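Local coordinates for putative hydrogenase (Pyrococcus furiosus, PDB 3LYU), which probably works as the flavin-linked, iron-sulfur electron-transfer subunit of an oxidoreductase, of which this piece is an internal alpha/beta domain, at residues V99-E104 against V126-Y130; F18-I24 against E106-F112. All blocks are in the same frame, centred on the assembly; numbering follows the deposited sequence.

Overall arrangement
Contacts 1 and 2 illustrate how an alpha/beta domain is built in layers: one joins two helices to each other, the other joins two strands of the sheet. Their centres lie about 11 Å apart. Along the chain the segments alternate: 18-24 comes first, then 99-104, 106-112 and 126-130, and helix 84-104, strand 110-114 and helix 117-130 follow one another. Contact 2 sits at the middle of a parallel sheet, where strand 20-26 pairs with 110-114, and contact 1 packs against one of its faces. Trp108 links the two through its indole N-H, probably hydrogen-bonded to Leu102 O. A parallel sheet with helices on both sides is consistent with the nucleotide-binding domain of ferredoxin-reductase-like proteins.

Contact 1: residues V99-E104 against V126-Y130; sequences VRELLE and VVKEY
Arg100 reaches from helix 84-104 to Glu129 and Tyr130 of the segment 126-130. Its CB lies 4.1 Å from Val126 CG1. With CG anti to the backbone N (chi1 168°), the chain bends at chi2 and chi3, carrying CG, CD and NE past the Tyr130 hydroxyl, CD closest at 3.0 Å from OH. NH1 lies at the edge of the Tyr130 ring, with Tyr130 OH and Glu129 CG near the guanidinium plane. Both its bonds are weak: a 3.4 Å salt bridge to Glu129 OE2, which NH2 also faces, and an almost straight hydrogen bond to Tyr130 OH. Guanidinium and phenol planes stand 49° apart. The same phenol oxygen lies 2.7 Å from Glu104 OE1.

Beneath these polar groups the contact is apolar. Leu103 CB sits over one face of the Tyr130 ring, 3.9 Å from its centroid, in a CH-pi contact, while Leu103 CD2 turns to Val126 and Val127. Val99 CG1 meets Val126 CG1 at 3.7 Å. The helix axes run nearly parallel, 10.0 Å apart and crossing at -16°, as expected of neighbouring helices on one face of a Rossmann-like domain, each the alpha part of a right-handed beta-alpha-beta crossover, strand 110-114 lying between them in the chain.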
ATOM      1  N   VAL B  99     -21.981   5.083  19.852  1.00 48.99           N
ATOM      2  CA  VAL B  99     -20.527   5.203  19.960  1.00 50.62           C
ATOM      3  C   VAL B  99     -20.187   6.341  20.923  1.00 50.17           C
ATOM      4  O   VAL B  99     -19.397   6.176  21.849  1.00 51.73           O
ATOM      5  CB  VAL B  99     -19.902   5.484  18.574  1.00 50.77           C
ATOM      6  CG1 VAL B  99     -18.412   5.774  18.707  1.00 52.04           C
ATOM      7  CG2 VAL B  99     -20.131   4.286  17.664  1.00 55.67           C
ATOM      8  N   ARG B 100     -20.793   7.499  20.682  1.00 51.26           N
ATOM      9  CA  ARG B 100     -20.610   8.663  21.530  1.00 52.25           C
ATOM     10  C   ARG B 100     -20.870   8.227  22.969  1.00 50.80           C
ATOM     11  O   ARG B 100     -20.142   8.584  23.887  1.00 50.48           O
ATOM     12  CB  ARG B 100     -21.620   9.737  21.133  1.00 54.17           C
ATOM     13  CG  ARG B 100     -21.735  10.894  22.109  1.00 56.18           C
ATOM     14  CD  ARG B 100     -20.564  11.835  21.958  1.00 58.52           C
ATOM     15  NE  ARG B 100     -20.612  12.553  20.689  1.00 59.19           N
ATOM     16  CZ  ARG B 100     -19.634  13.333  20.240  1.00 62.08           C
ATOM     17  NH1 ARG B 100     -18.525  13.498  20.953  1.00 62.90           N
ATOM     18  NH2 ARG B 100     -19.773  13.959  19.082  1.00 62.65           N
ATOM     19  N   GLU B 101     -21.924   7.445  23.145  1.00 49.88           N
ATOM     20  CA  GLU B 101     -22.328   6.943  24.448  1.00 53.68           C
ATOM     21  C   GLU B 101     -21.344   5.947  25.070  1.00 53.57           C
ATOM     22  O   GLU B 101     -21.183   5.903  26.289  1.00 57.71           O
ATOM     23  CB  GLU B 101     -23.708   6.298  24.321  1.00 57.48           C
ATOM     24  CG  GLU B 101     -24.056   5.323  25.432  1.00 60.83           C
ATOM     25  CD  GLU B 101     -25.368   4.600  25.173  1.00 63.40           C
ATOM     26  OE1 GLU B 101     -25.640   3.584  25.852  1.00 61.86           O
ATOM     27  OE2 GLU B 101     -26.131   5.053  24.292  1.00 63.62           O
ATOM     28  N   LEU B 102     -20.695   5.144  24.235  1.00 51.17           N
ATOM     29  CA  LEU B 102     -19.743   4.154  24.716  1.00 50.04           C
ATOM     30  C   LEU B 102     -18.364   4.728  24.989  1.00 49.93           C
ATOM     31  O   LEU B 102     -17.599   4.167  25.763  1.00 47.54           O
ATOM     32  CB  LEU B 102     -19.616   3.020  23.709  1.00 50.26           C
ATOM     33  CG  LEU B 102     -20.747   1.997  23.659  1.00 45.58           C
ATOM     34  CD1 LEU B 102     -20.532   1.103  22.446  1.00 49.22           C
ATOM     35  CD2 LEU B 102     -20.771   1.178  24.944  1.00 47.92           C
ATOM     36  N   LEU B 103     -18.040   5.833  24.333  1.00 53.17           N
ATOM     37  CA  LEU B 103     -16.748   6.474  24.523  1.00 55.95           C
ATOM     38  C   LEU B 103     -16.835   7.465  25.672  1.00 60.46           C
ATOM     39  O   LEU B 103     -15.853   7.700  26.381  1.00 61.17           O
ATOM     40  CB  LEU B 103     -16.324   7.203  23.247  1.00 51.56           C
ATOM     41  CG  LEU B 103     -15.635   6.375  22.164  1.00 52.65           C
ATOM     42  CD1 LEU B 103     -16.415   5.104  21.905  1.00 48.48           C
ATOM     43  CD2 LEU B 103     -15.512   7.214  20.908  1.00 50.41           C
ATOM     44  N   GLU B 104     -18.020   8.046  25.839  1.00 64.75           N
ATOM     45  CA  GLU B 104     -18.275   9.015  26.902  1.00 67.09           C
ATOM     46  C   GLU B 104     -18.488   8.229  28.186  1.00 68.95           C
ATOM     47  O   GLU B 104     -18.365   8.765  29.288  1.00 70.51           O
ATOM     48  CB  GLU B 104     -19.518   9.847  26.574  1.00 69.13           C
ATOM     49  CG  GLU B 104     -19.518  11.238  27.186  1.00 73.26           C
ATOM     50  CD  GLU B 104     -20.571  12.149  26.561  1.00 74.91           C
ATOM     51  OE1 GLU B 104     -20.571  12.311  25.321  1.00 75.28           O
ATOM     52  OE2 GLU B 104     -21.398  12.708  27.312  1.00 74.88           O
ATOM     53  N   VAL B 126     -16.589  11.091  15.781  1.00 54.78           N
ATOM     54  CA  VAL B 126     -16.880  10.833  17.180  1.00 54.51           C
ATOM     55  C   VAL B 126     -15.641  10.310  17.897  1.00 54.66           C
ATOM     56  O   VAL B 126     -15.411  10.613  19.071  1.00 55.71           O
ATOM     57  CB  VAL B 126     -18.028   9.793  17.323  1.00 53.40           C
ATOM     58  CG1 VAL B 126     -18.243   9.439  18.787  1.00 54.52           C
ATOM     59  CG2 VAL B 126     -19.298  10.347  16.734  1.00 51.03           C
ATOM     60  N   VAL B 127     -14.838   9.533  17.181  1.00 54.23           N
ATOM     61  CA  VAL B 127     -13.640   8.944  17.759  1.00 56.60           C
ATOM     62  C   VAL B 127     -12.498   9.930  17.918  1.00 56.47           C
ATOM     63  O   VAL B 127     -11.844   9.951  18.958  1.00 55.84           O
ATOM     64  CB  VAL B 127     -13.164   7.741  16.924  1.00 56.64           C
ATOM     65  CG1 VAL B 127     -11.937   7.136  17.536  1.00 54.56           C
ATOM     66  CG2 VAL B 127     -14.252   6.708  16.866  1.00 55.61           C
ATOM     67  N   LYS B 128     -12.253  10.743  16.893  1.00 58.91           N
ATOM     68  CA  LYS B 128     -11.174  11.726  16.960  1.00 59.38           C
ATOM     69  C   LYS B 128     -11.501  12.694  18.098  1.00 59.94           C
ATOM     70  O   LYS B 128     -10.630  13.384  18.631  1.00 61.32           O
ATOM     71  CB  LYS B 128     -11.054  12.489  15.634  1.00 57.30           C
ATOM     72  CG  LYS B 128     -12.322  13.236  15.221  1.00 58.47           C
ATOM     73  CD  LYS B 128     -12.020  14.659  14.726  1.00 62.95           C
ATOM     74  CE  LYS B 128     -11.255  14.681  13.407  1.00 60.91           C
ATOM     75  NZ  LYS B 128     -12.165  14.557  12.239  1.00 61.12           N
ATOM     76  N   GLU B 129     -12.773  12.710  18.473  1.00 58.09           N
ATOM     77  CA  GLU B 129     -13.275  13.569  19.532  1.00 61.25           C
ATOM     78  C   GLU B 129     -12.758  13.167  20.910  1.00 60.83           C
ATOM     79  O   GLU B 129     -12.538  14.022  21.766  1.00 60.77           O
ATOM     80  CB  GLU B 129     -14.802  13.507  19.536  1.00 64.20           C
ATOM     81  CG  GLU B 129     -15.492  14.528  20.436  1.00 66.69           C
ATOM     82  CD  GLU B 129     -15.819  15.822  19.706  1.00 68.69           C
ATOM     83  OE1 GLU B 129     -14.892  16.427  19.121  1.00 66.89           O
ATOM     84  OE2 GLU B 129     -17.002  16.229  19.716  1.00 69.75           O
ATOM     85  N   TYR B 130     -12.564  11.864  21.115  1.00 59.18           N
ATOM     86  CA  TYR B 130     -12.111  11.333  22.405  1.00 59.68           C
ATOM     87  C   TYR B 130     -10.647  10.906  22.524  1.00 58.03           C
ATOM     88  O   TYR B 130     -10.219  10.454  23.585  1.00 55.30           O
ATOM     89  CB  TYR B 130     -13.008  10.156  22.820  1.00 61.22           C
ATOM     90  CG  TYR B 130     -14.436  10.567  23.092  1.00 61.07           C
ATOM     91  CD1 TYR B 130     -15.248  11.056  22.070  1.00 60.36           C
ATOM     92  CD2 TYR B 130     -14.955  10.529  24.384  1.00 59.32           C
ATOM     93  CE1 TYR B 130     -16.534  11.500  22.329  1.00 58.76           C
ATOM     94  CE2 TYR B 130     -16.239  10.971  24.655  1.00 58.13           C
ATOM     95  CZ  TYR B 130     -17.023  11.459  23.625  1.00 60.99           C
ATOM     96  OH  TYR B 130     -18.291  11.920  23.899  1.00 61.21           O
TER

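Contact 2: residues F18-I24 against E106-F112; sequences FGKILAI and EDWDLVF
Strands 20-24 and 110-112 run parallel, 4.8 Å apart, with Ile21 opposite Leu110, Leu22 opposite Val111 and Ala23 opposite Phe112. Leu22 is bonded at both ends, its N to Leu110 O and its O to Phe112 N, and Ile24 N follows on Phe112 O. At the strand entrance Lys20 O takes the N-H of Asp109 and, weakly, that of Leu110. Asp109 returns a bond through OD2, whose anti lone pair receives Lys20 N at 2.8 Å along a nearly straight line (174°).

Strand 20-26 is the middle of a parallel, doubly wound sheet and 110-114 is its neighbour, with side chains alternating between two helical layers. Leu22, Val111 and Ile24 face helix 84-104 and its neighbour; here Ile24 CD1 touches Val111 CG2 at 4.0 Å. Ile21, Ala23 and Phe112 face helix 29-42, where the Phe112 ring meets Trp40 edge-to-face. On the same side as Ile21, Leu110 CD2 rests over one face of the Phe18 ring, 4.1 Å from its centroid.

CG anti to the backbone N (chi1 -169°) and an extended chain beyond it lay Lys20 flat along one face of the Trp108 indole. CE stands 3.9 Å from the centroid of the six-membered ring, NZ makes a cation-pi contact at 4.6 Å, and the ammonium ends on the anti lone pair of Glu106 OE1, 2.7 Å away. Arg70 forms a second salt bridge to that oxygen. A methionine in place of Lys20 would probably leave Glu106 with one fewer cation and the indole without its cation-pi partner. Leu22 CB packs on the opposite indole face, sandwiching the ring between two residues, Lys20 and Leu22, set two apart on one strand.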
ATOM      1  N   PHE B  18      -4.134  -4.781  22.160  1.00 49.63           N
ATOM      2  CA  PHE B  18      -4.313  -3.336  22.217  1.00 50.22           C
ATOM      3  C   PHE B  18      -5.015  -3.013  23.531  1.00 50.79           C
ATOM      4  O   PHE B  18      -4.992  -1.875  24.003  1.00 50.97           O
ATOM      5  CB  PHE B  18      -5.155  -2.841  21.033  1.00 48.88           C
ATOM      6  CG  PHE B  18      -4.561  -3.159  19.682  1.00 47.71           C
ATOM      7  CD1 PHE B  18      -4.734  -4.418  19.111  1.00 47.57           C
ATOM      8  CD2 PHE B  18      -3.836  -2.198  18.978  1.00 45.98           C
ATOM      9  CE1 PHE B  18      -4.197  -4.721  17.854  1.00 47.36           C
ATOM     10  CE2 PHE B  18      -3.292  -2.488  17.722  1.00 47.52           C
ATOM     11  CZ  PHE B  18      -3.474  -3.757  17.157  1.00 44.64           C
ATOM     12  N   GLY B  19      -5.622  -4.038  24.117  1.00 48.24           N
ATOM     13  CA  GLY B  19      -6.322  -3.865  25.365  1.00 48.43           C
ATOM     14  C   GLY B  19      -7.804  -4.022  25.152  1.00 47.39           C
ATOM     15  O   GLY B  19      -8.260  -5.109  24.819  1.00 41.41           O
ATOM     16  N   LYS B  20      -8.551  -2.935  25.345  1.00 48.26           N
ATOM     17  CA  LYS B  20      -9.997  -2.951  25.183  1.00 47.06           C
ATOM     18  C   LYS B  20     -10.347  -2.433  23.797  1.00 42.24           C
ATOM     19  O   LYS B  20     -10.057  -1.289  23.464  1.00 42.51           O
ATOM     20  CB  LYS B  20     -10.659  -2.093  26.258  1.00 49.46           C
ATOM     21  CG  LYS B  20     -12.165  -2.273  26.316  1.00 50.75           C
ATOM     22  CD  LYS B  20     -12.771  -1.578  27.516  1.00 52.20           C
ATOM     23  CE  LYS B  20     -14.265  -1.827  27.599  1.00 58.92           C
ATOM     24  NZ  LYS B  20     -14.858  -1.160  28.792  1.00 60.25           N
ATOM     25  N   ILE B  21     -10.981  -3.289  22.997  1.00 40.79           N
ATOM     26  CA  ILE B  21     -11.321  -2.942  21.625  1.00 39.35           C
ATOM     27  C   ILE B  21     -12.820  -2.870  21.332  1.00 40.98           C
ATOM     28  O   ILE B  21     -13.598  -3.711  21.766  1.00 41.87           O
ATOM     29  CB  ILE B  21     -10.677  -3.957  20.618  1.00 40.97           C
ATOM     30  CG1 ILE B  21      -9.169  -4.078  20.882  1.00 40.48           C
ATOM     31  CG2 ILE B  21     -10.933  -3.500  19.172  1.00 36.76           C
ATOM     32  CD1 ILE B  21      -8.494  -5.204  20.138  1.00 46.00           C
ATOM     33  N   LEU B  22     -13.210  -1.844  20.590  1.00 42.23           N
ATOM     34  CA  LEU B  22     -14.589  -1.678  20.200  1.00 36.89           C
ATOM     35  C   LEU B  22     -14.626  -2.004  18.711  1.00 35.27           C
ATOM     36  O   LEU B  22     -14.231  -1.184  17.875  1.00 29.71           O
ATOM     37  CB  LEU B  22     -15.045  -0.234  20.431  1.00 39.46           C
ATOM     38  CG  LEU B  22     -16.420   0.068  19.825  1.00 36.22           C
ATOM     39  CD1 LEU B  22     -17.455  -0.927  20.355  1.00 38.87           C
ATOM     40  CD2 LEU B  22     -16.831   1.477  20.148  1.00 38.35           C
ATOM     41  N   ALA B  23     -15.070  -3.210  18.384  1.00 36.91           N
ATOM     42  CA  ALA B  23     -15.160  -3.626  16.995  1.00 37.84           C
ATOM     43  C   ALA B  23     -16.593  -3.379  16.502  1.00 31.74           C
ATOM     44  O   ALA B  23     -17.534  -4.009  16.977  1.00 30.71           O
ATOM     45  CB  ALA B  23     -14.790  -5.094  16.876  1.00 38.25           C
ATOM     46  N   ILE B  24     -16.741  -2.454  15.553  1.00 30.25           N
ATOM     47  CA  ILE B  24     -18.043  -2.083  14.996  1.00 32.31           C
ATOM     48  C   ILE B  24     -18.320  -2.657  13.602  1.00 35.40           C
ATOM     49  O   ILE B  24     -17.438  -2.702  12.743  1.00 32.97           O
ATOM     50  CB  ILE B  24     -18.171  -0.559  14.913  1.00 35.08           C
ATOM     51  CG1 ILE B  24     -17.864   0.051  16.269  1.00 31.78           C
ATOM     52  CG2 ILE B  24     -19.566  -0.177  14.491  1.00 33.57           C
ATOM     53  CD1 ILE B  24     -17.809   1.534  16.244  1.00 46.00           C
ATOM     54  N   GLU B 106     -17.383   4.238  29.142  1.00 67.95           N
ATOM     55  CA  GLU B 106     -16.104   3.591  29.419  1.00 67.74           C
ATOM     56  C   GLU B 106     -14.952   4.123  28.555  1.00 67.50           C
ATOM     57  O   GLU B 106     -15.149   4.998  27.704  1.00 67.23           O
ATOM     58  CB  GLU B 106     -16.264   2.084  29.228  1.00 68.92           C
ATOM     59  CG  GLU B 106     -17.154   1.736  28.044  1.00 66.62           C
ATOM     60  CD  GLU B 106     -18.053   0.545  28.314  1.00 68.08           C
ATOM     61  OE1 GLU B 106     -17.525  -0.565  28.538  1.00 71.71           O
ATOM     62  OE2 GLU B 106     -19.289   0.717  28.303  1.00 64.88           O
ATOM     63  N   ASP B 107     -13.748   3.604  28.793  1.00 66.34           N
ATOM     64  CA  ASP B 107     -12.573   4.026  28.037  1.00 66.92           C
ATOM     65  C   ASP B 107     -12.079   2.886  27.167  1.00 64.45           C
ATOM     66  O   ASP B 107     -12.111   1.727  27.570  1.00 63.58           O
ATOM     67  CB  ASP B 107     -11.467   4.488  28.982  1.00 70.27           C
ATOM     68  CG  ASP B 107     -11.917   5.614  29.881  1.00 73.10           C
ATOM     69  OD1 ASP B 107     -12.392   6.640  29.351  1.00 67.74           O
ATOM     70  OD2 ASP B 107     -11.803   5.474  31.116  1.00 73.81           O
ATOM     71  N   TRP B 108     -11.617   3.224  25.968  1.00 60.88           N
ATOM     72  CA  TRP B 108     -11.156   2.217  25.029  1.00 57.31           C
ATOM     73  C   TRP B 108      -9.736   2.466  24.575  1.00 54.61           C
ATOM     74  O   TRP B 108      -9.242   3.589  24.638  1.00 56.58           O
ATOM     75  CB  TRP B 108     -12.081   2.190  23.810  1.00 55.05           C
ATOM     76  CG  TRP B 108     -13.520   2.080  24.181  1.00 54.28           C
ATOM     77  CD1 TRP B 108     -14.325   3.073  24.665  1.00 52.82           C
ATOM     78  CD2 TRP B 108     -14.306   0.891  24.182  1.00 51.58           C
ATOM     79  NE1 TRP B 108     -15.562   2.572  24.973  1.00 47.23           N
ATOM     80  CE2 TRP B 108     -15.577   1.233  24.688  1.00 50.51           C
ATOM     81  CE3 TRP B 108     -14.058  -0.438  23.806  1.00 48.95           C
ATOM     82  CZ2 TRP B 108     -16.599   0.298  24.832  1.00 48.34           C
ATOM     83  CZ3 TRP B 108     -15.073  -1.369  23.948  1.00 48.48           C
ATOM     84  CH2 TRP B 108     -16.330  -0.995  24.460  1.00 47.42           C
ATOM     85  N   ASP B 109      -9.092   1.404  24.103  1.00 52.50           N
ATOM     86  CA  ASP B 109      -7.725   1.482  23.617  1.00 50.97           C
ATOM     87  C   ASP B 109      -7.705   1.573  22.099  1.00 49.20           C
ATOM     88  O   ASP B 109      -6.774   2.124  21.513  1.00 50.47           O
ATOM     89  CB  ASP B 109      -6.943   0.252  24.069  1.00 50.78           C
ATOM     90  CG  ASP B 109      -6.677   0.253  25.560  1.00 53.63           C
ATOM     91  OD1 ASP B 109      -5.884   1.109  26.022  1.00 54.91           O
ATOM     92  OD2 ASP B 109      -7.265  -0.593  26.269  1.00 49.35           O
ATOM     93  N   LEU B 110      -8.741   1.033  21.467  1.00 49.22           N
ATOM     94  CA  LEU B 110      -8.828   1.049  20.017  1.00 46.30           C
ATOM     95  C   LEU B 110     -10.257   0.882  19.515  1.00 44.87           C
ATOM     96  O   LEU B 110     -11.106   0.294  20.185  1.00 43.82           O
ATOM     97  CB  LEU B 110      -7.964  -0.070  19.419  1.00 46.39           C
ATOM     98  CG  LEU B 110      -8.164  -0.311  17.915  1.00 47.26           C
ATOM     99  CD1 LEU B 110      -7.555   0.834  17.127  1.00 46.36           C
ATOM    100  CD2 LEU B 110      -7.541  -1.621  17.501  1.00 46.82           C
ATOM    101  N   VAL B 111     -10.512   1.423  18.330  1.00 40.34           N
ATOM    102  CA  VAL B 111     -11.806   1.285  17.688  1.00 44.19           C
ATOM    103  C   VAL B 111     -11.550   0.850  16.248  1.00 42.71           C
ATOM    104  O   VAL B 111     -10.687   1.395  15.564  1.00 38.59           O
ATOM    105  CB  VAL B 111     -12.627   2.601  17.709  1.00 42.87           C
ATOM    106  CG1 VAL B 111     -11.823   3.724  17.119  1.00 47.78           C
ATOM    107  CG2 VAL B 111     -13.928   2.418  16.937  1.00 44.74           C
ATOM    108  N   PHE B 112     -12.276  -0.173  15.815  1.00 43.80           N
ATOM    109  CA  PHE B 112     -12.147  -0.689  14.467  1.00 41.10           C
ATOM    110  C   PHE B 112     -13.532  -0.826  13.873  1.00 42.57           C
ATOM    111  O   PHE B 112     -14.443  -1.324  14.519  1.00 45.76           O
ATOM    112  CB  PHE B 112     -11.439  -2.037  14.490  1.00 41.57           C
ATOM    113  CG  PHE B 112     -11.568  -2.814  13.211  1.00 40.93           C
ATOM    114  CD1 PHE B 112     -12.479  -3.869  13.112  1.00 36.02           C
ATOM    115  CD2 PHE B 112     -10.758  -2.523  12.118  1.00 40.00           C
ATOM    116  CE1 PHE B 112     -12.577  -4.627  11.947  1.00 37.53           C
ATOM    117  CE2 PHE B 112     -10.848  -3.276  10.941  1.00 39.58           C
ATOM    118  CZ  PHE B 112     -11.758  -4.330  10.860  1.00 39.62           C
TER